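Local coordinates for protein tudor (Drosophila melanogaster, PDB 3NTK) that recognises methylated arginines of the Piwi protein Aubergine through its Tudor domains and is required for the formation of primordial germ cells, at residues A44-A56 with R66-V80. Numbering follows the deposited sequence.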
loop_
_atom_site.group_PDB
_atom_site.type_symbol
_atom_site.label_atom_id
_atom_site.label_comp_id
_atom_site.label_asym_id
_atom_site.label_seq_id
_atom_site.Cartn_x
_atom_site.Cartn_y
_atom_site.Cartn_z
ATOM N N ALA A 44 -4.400 20.788 13.672
ATOM C CA ALA A 44 -3.150 20.692 12.938
ATOM C C ALA A 44 -2.140 19.842 13.695
ATOM O O ALA A 44 -2.119 19.831 14.924
ATOM C CB ALA A 44 -2.569 22.086 12.701
ATOM N N PHE A 45 -1.311 19.124 12.948
ATOM C CA PHE A 45 -0.271 18.294 13.535
ATOM C C PHE A 45 1.019 19.031 13.229
ATOM O O PHE A 45 1.297 19.333 12.068
ATOM C CB PHE A 45 -0.253 16.912 12.883
ATOM C CG PHE A 45 0.840 16.020 13.391
ATOM C CD1 PHE A 45 0.832 15.569 14.708
ATOM C CD2 PHE A 45 1.889 15.645 12.560
ATOM C CE1 PHE A 45 1.861 14.755 15.191
ATOM C CE2 PHE A 45 2.920 14.835 13.029
ATOM C CZ PHE A 45 2.905 14.389 14.350
ATOM N N SER A 46 1.802 19.329 14.260
ATOM C CA SER A 46 3.045 20.063 14.065
ATOM C C SER A 46 4.304 19.347 14.554
ATOM O O SER A 46 5.412 19.844 14.353
ATOM C CB SER A 46 2.940 21.438 14.731
ATOM O OG SER A 46 2.592 21.323 16.100
ATOM N N ASP A 47 4.139 18.189 15.189
ATOM C CA ASP A 47 5.281 17.421 15.686
ATOM C C ASP A 47 5.892 16.605 14.549
ATOM O O ASP A 47 5.899 15.374 14.590
ATOM C CB ASP A 47 4.841 16.479 16.812
ATOM C CG ASP A 47 5.992 15.656 17.370
ATOM O OD1 ASP A 47 6.953 16.257 17.896
ATOM O OD2 ASP A 47 5.939 14.408 17.279
ATOM N N LEU A 48 6.411 17.294 13.536
ATOM C CA LEU A 48 6.998 16.618 12.386
ATOM C C LEU A 48 8.347 15.979 12.680
ATOM O O LEU A 48 9.345 16.666 12.900
ATOM C CB LEU A 48 7.132 17.590 11.210
ATOM C CG LEU A 48 5.841 18.294 10.780
ATOM C CD1 LEU A 48 6.104 19.113 9.518
ATOM C CD2 LEU A 48 4.747 17.269 10.533
ATOM N N LYS A 49 8.362 14.650 12.675
ATOM C CA LYS A 49 9.572 13.881 12.925
ATOM C C LYS A 49 9.407 12.544 12.217
ATOM O O LYS A 49 8.293 12.039 12.092
ATOM C CB LYS A 49 9.756 13.650 14.428
ATOM C CG LYS A 49 8.687 12.763 15.047
ATOM C CD LYS A 49 8.932 12.538 16.529
ATOM C CE LYS A 49 7.865 11.634 17.136
ATOM N NZ LYS A 49 8.100 11.398 18.591
ATOM N N GLU A 50 10.509 11.974 11.743
ATOM C CA GLU A 50 10.443 10.690 11.058
ATOM C C GLU A 50 9.768 9.665 11.964
ATOM O O GLU A 50 10.031 9.615 13.167
ATOM C CB GLU A 50 11.847 10.205 10.684
ATOM C CG GLU A 50 12.626 11.158 9.783
ATOM C CD GLU A 50 13.949 10.569 9.315
ATOM O OE1 GLU A 50 14.721 10.082 10.172
ATOM O OE2 GLU A 50 14.219 10.598 8.092
ATOM N N GLY A 51 8.885 8.859 11.384
ATOM C CA GLY A 51 8.196 7.844 12.157
ATOM C C GLY A 51 6.853 8.271 12.724
ATOM O O GLY A 51 6.031 7.429 13.076
ATOM N N ALA A 52 6.623 9.576 12.811
ATOM C CA ALA A 52 5.373 10.091 13.356
ATOM C C ALA A 52 4.178 9.684 12.509
ATOM O O ALA A 52 4.244 9.696 11.278
ATOM C CB ALA A 52 5.436 11.608 13.463
ATOM N N LEU A 53 3.087 9.325 13.180
ATOM C CA LEU A 53 1.864 8.924 12.497
ATOM C C LEU A 53 0.894 10.099 12.558
ATOM O O LEU A 53 0.789 10.773 13.585
ATOM C CB LEU A 53 1.246 7.707 13.189
ATOM C CG LEU A 53 0.540 6.703 12.279
ATOM C CD1 LEU A 53 1.564 6.085 11.325
ATOM C CD2 LEU A 53 -0.121 5.619 13.120
ATOM N N CYS A 54 0.190 10.353 11.461
ATOM C CA CYS A 54 -0.752 11.459 11.427
ATOM C C CYS A 54 -1.724 11.280 10.271
ATOM O O CYS A 54 -1.833 10.202 9.689
ATOM C CB CYS A 54 0.006 12.778 11.247
ATOM S SG CYS A 54 0.906 12.891 9.664
ATOM N N VAL A 55 -2.442 12.352 9.970
ATOM C CA VAL A 55 -3.388 12.391 8.870
ATOM C C VAL A 55 -2.758 13.414 7.941
ATOM O O VAL A 55 -2.456 14.528 8.362
ATOM C CB VAL A 55 -4.775 12.883 9.335
ATOM C CG1 VAL A 55 -5.707 13.026 8.144
ATOM C CG2 VAL A 55 -5.362 11.900 10.337
ATOM N N ALA A 56 -2.537 13.035 6.688
ATOM C CA ALA A 56 -1.910 13.932 5.733
ATOM C C ALA A 56 -2.679 13.977 4.421
ATOM O O ALA A 56 -3.322 13.007 4.024
ATOM C CB ALA A 56 -0.466 13.495 5.486
ATOM N N ARG A 66 -4.319 8.282 6.396
ATOM C CA ARG A 66 -3.423 8.008 7.518
ATOM C C ARG A 66 -2.039 7.991 6.883
ATOM O O ARG A 66 -1.851 7.441 5.789
ATOM C CB ARG A 66 -3.720 6.644 8.164
ATOM C CG ARG A 66 -5.081 6.552 8.860
ATOM C CD ARG A 66 -5.104 5.431 9.899
ATOM N NE ARG A 66 -4.949 4.112 9.290
ATOM C CZ ARG A 66 -4.801 2.982 9.975
ATOM N NH1 ARG A 66 -4.784 3.000 11.303
ATOM N NH2 ARG A 66 -4.669 1.828 9.329
ATOM N N ALA A 67 -1.062 8.577 7.562
ATOM C CA ALA A 67 0.271 8.641 7.002
ATOM C C ALA A 67 1.383 8.586 8.042
ATOM O O ALA A 67 1.198 8.968 9.201
ATOM C CB ALA A 67 0.407 9.919 6.176
ATOM N N GLN A 68 2.535 8.090 7.614
ATOM C CA GLN A 68 3.701 8.029 8.476
ATOM C C GLN A 68 4.775 8.882 7.824
ATOM O O GLN A 68 5.081 8.723 6.639
ATOM C CB GLN A 68 4.214 6.592 8.640
ATOM C CG GLN A 68 5.485 6.532 9.479
ATOM C CD GLN A 68 5.949 5.119 9.771
ATOM O OE1 GLN A 68 6.078 4.298 8.865
ATOM N NE2 GLN A 68 6.214 4.834 11.041
ATOM N N ILE A 69 5.337 9.804 8.591
ATOM C CA ILE A 69 6.379 10.674 8.071
ATOM C C ILE A 69 7.668 9.888 7.852
ATOM O O ILE A 69 8.139 9.182 8.747
ATOM C CB ILE A 69 6.633 11.839 9.036
ATOM C CG1 ILE A 69 5.354 12.671 9.168
ATOM C CG2 ILE A 69 7.806 12.685 8.540
ATOM C CD1 ILE A 69 5.476 13.856 10.109
ATOM N N ARG A 70 8.228 10.008 6.653
ATOM C CA ARG A 70 9.458 9.307 6.305
ATOM C C ARG A 70 10.668 10.230 6.304
ATOM O O ARG A 70 11.769 9.823 6.680
ATOM C CB ARG A 70 9.307 8.643 4.935
ATOM C CG ARG A 70 8.362 7.452 4.936
ATOM C CD ARG A 70 8.892 6.353 5.850
ATOM N NE ARG A 70 8.022 5.181 5.889
ATOM C CZ ARG A 70 7.781 4.391 4.847
ATOM N NH1 ARG A 70 8.343 4.645 3.672
ATOM N NH2 ARG A 70 6.978 3.343 4.982
ATOM N N LYS A 71 10.458 11.472 5.882
ATOM C CA LYS A 71 11.530 12.462 5.833
ATOM C C LYS A 71 10.971 13.859 6.070
ATOM O O LYS A 71 9.940 14.218 5.506
ATOM C CB LYS A 71 12.215 12.452 4.465
ATOM C CG LYS A 71 12.935 11.169 4.101
ATOM C CD LYS A 71 13.602 11.302 2.738
ATOM C CE LYS A 71 14.617 12.443 2.730
ATOM N NZ LYS A 71 15.216 12.670 1.382
ATOM N N VAL A 72 11.651 14.639 6.902
ATOM C CA VAL A 72 11.227 16.007 7.171
ATOM C C VAL A 72 12.050 16.918 6.260
ATOM O O VAL A 72 13.276 16.964 6.357
ATOM C CB VAL A 72 11.470 16.400 8.642
ATOM C CG1 VAL A 72 11.121 17.869 8.851
ATOM C CG2 VAL A 72 10.626 15.521 9.562
ATOM N N LEU A 73 11.368 17.629 5.368
ATOM C CA LEU A 73 12.028 18.526 4.424
ATOM C C LEU A 73 11.872 19.982 4.854
ATOM O O LEU A 73 11.402 20.266 5.955
ATOM C CB LEU A 73 11.429 18.341 3.027
ATOM C CG LEU A 73 11.343 16.906 2.505
ATOM C CD1 LEU A 73 10.554 16.889 1.207
ATOM C CD2 LEU A 73 12.741 16.342 2.301
ATOM N N ASP A 74 12.260 20.904 3.978
ATOM C CA ASP A 74 12.158 22.324 4.288
ATOM C C ASP A 74 10.787 22.896 3.956
ATOM O O ASP A 74 10.015 22.299 3.203
ATOM C CB ASP A 74 13.234 23.113 3.536
ATOM C CG ASP A 74 14.638 22.726 3.952
ATOM O OD1 ASP A 74 15.062 21.593 3.636
ATOM O OD2 ASP A 74 15.315 23.552 4.603
ATOM N N ASP A 75 10.498 24.061 4.529
ATOM C CA ASP A 75 9.235 24.754 4.312
ATOM C C ASP A 75 8.021 23.957 4.778
ATOM O O ASP A 75 6.990 23.927 4.106
ATOM C CB ASP A 75 9.093 25.111 2.833
ATOM C CG ASP A 75 10.222 25.993 2.342
ATOM O OD1 ASP A 75 10.481 27.030 2.989
ATOM O OD2 ASP A 75 10.849 25.655 1.315
ATOM N N GLY A 76 8.151 23.318 5.937
ATOM C CA GLY A 76 7.055 22.536 6.482
ATOM C C GLY A 76 6.639 21.349 5.633
ATOM O O GLY A 76 5.559 20.791 5.831
ATOM N N LYS A 77 7.485 20.964 4.683
ATOM C CA LYS A 77 7.186 19.828 3.817
ATOM C C LYS A 77 7.723 18.534 4.414
ATOM O O LYS A 77 8.727 18.538 5.123
ATOM C CB LYS A 77 7.824 20.006 2.438
ATOM C CG LYS A 77 7.308 21.169 1.617
ATOM C CD LYS A 77 8.016 21.182 0.270
ATOM C CE LYS A 77 7.525 22.297 -0.629
ATOM N NZ LYS A 77 8.184 22.216 -1.966
ATOM N N CYS A 78 7.047 17.431 4.114
ATOM C CA CYS A 78 7.465 16.116 4.586
ATOM C C CYS A 78 7.149 15.075 3.533
ATOM O O CYS A 78 6.161 15.193 2.804
ATOM C CB CYS A 78 6.723 15.713 5.867
ATOM S SG CYS A 78 7.216 16.526 7.389
ATOM N N GLU A 79 7.996 14.057 3.445
ATOM C CA GLU A 79 7.736 12.962 2.530
ATOM C C GLU A 79 7.002 11.978 3.433
ATOM O O GLU A 79 7.509 11.607 4.491
ATOM C CB GLU A 79 9.027 12.319 2.026
ATOM C CG GLU A 79 8.775 11.281 0.945
ATOM C CD GLU A 79 9.926 10.305 0.779
ATOM O OE1 GLU A 79 11.078 10.760 0.616
ATOM O OE2 GLU A 79 9.675 9.081 0.806
ATOM N N VAL A 80 5.803 11.574 3.039
ATOM C CA VAL A 80 5.043 10.649 3.857
ATOM C C VAL A 80 4.699 9.382 3.099
ATOM O O VAL A 80 4.775 9.332 1.872
ATOM C CB VAL A 80 3.723 11.283 4.354
ATOM C CG1 VAL A 80 4.018 12.579 5.095
ATOM C CG2 VAL A 80 2.784 11.536 3.177
#
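C54 and A67 illustrate how an antiparallel strand pair is bound and then prolonged by a turn. They form a hydrogen-bonded pair, with C54 N to A67 O and A67 N to C54 O both 2.8 Å. Beyond L53 and Q68 the pairing runs on into the loop: I69 N reaches A52 O at 2.9 Å, and G51 N returns a bond of 2.8 Å to I69 O. The segment enters the strand through a type II turn, K49 to A52, closed by a backbone bond from A52 N to K49 O. G51 occupies its third position, where the positive phi would drive any CB into the carbonyl oxygen of E50. Q68, stretched out with CG opposite the backbone N (chi1 177°), adds a weak bond from NE2 to G51 O (3.3 Å).

Strands 53-58 and 63-72 lie in the last extended Tudor domain of the protein, where they form the first hairpin of the SH3-like Tudor barrel, whose strand 87-95 pairs back with 53-58.

Apolar contacts gather where the loop folds over the second strand. I69 CD1 meets L48 CD2 at 3.5 Å, the two side chains crossing at about a right angle, and also touches A52 CB and the edge of the F45 ring at CE2. The other methyl of L48, CD1, lies 3.5 Å from C78 SG, while C78 itself packs on F94 of strand 87-95. Without the I69 side chain beyond CB, as with an alanine here, L48, A52 and F45 would probably lose the methyl they share and a gap would open beneath the loop. Farther along the hairpin, A56 CB and A67 CB approach to 3.7 Å, both backed by F82.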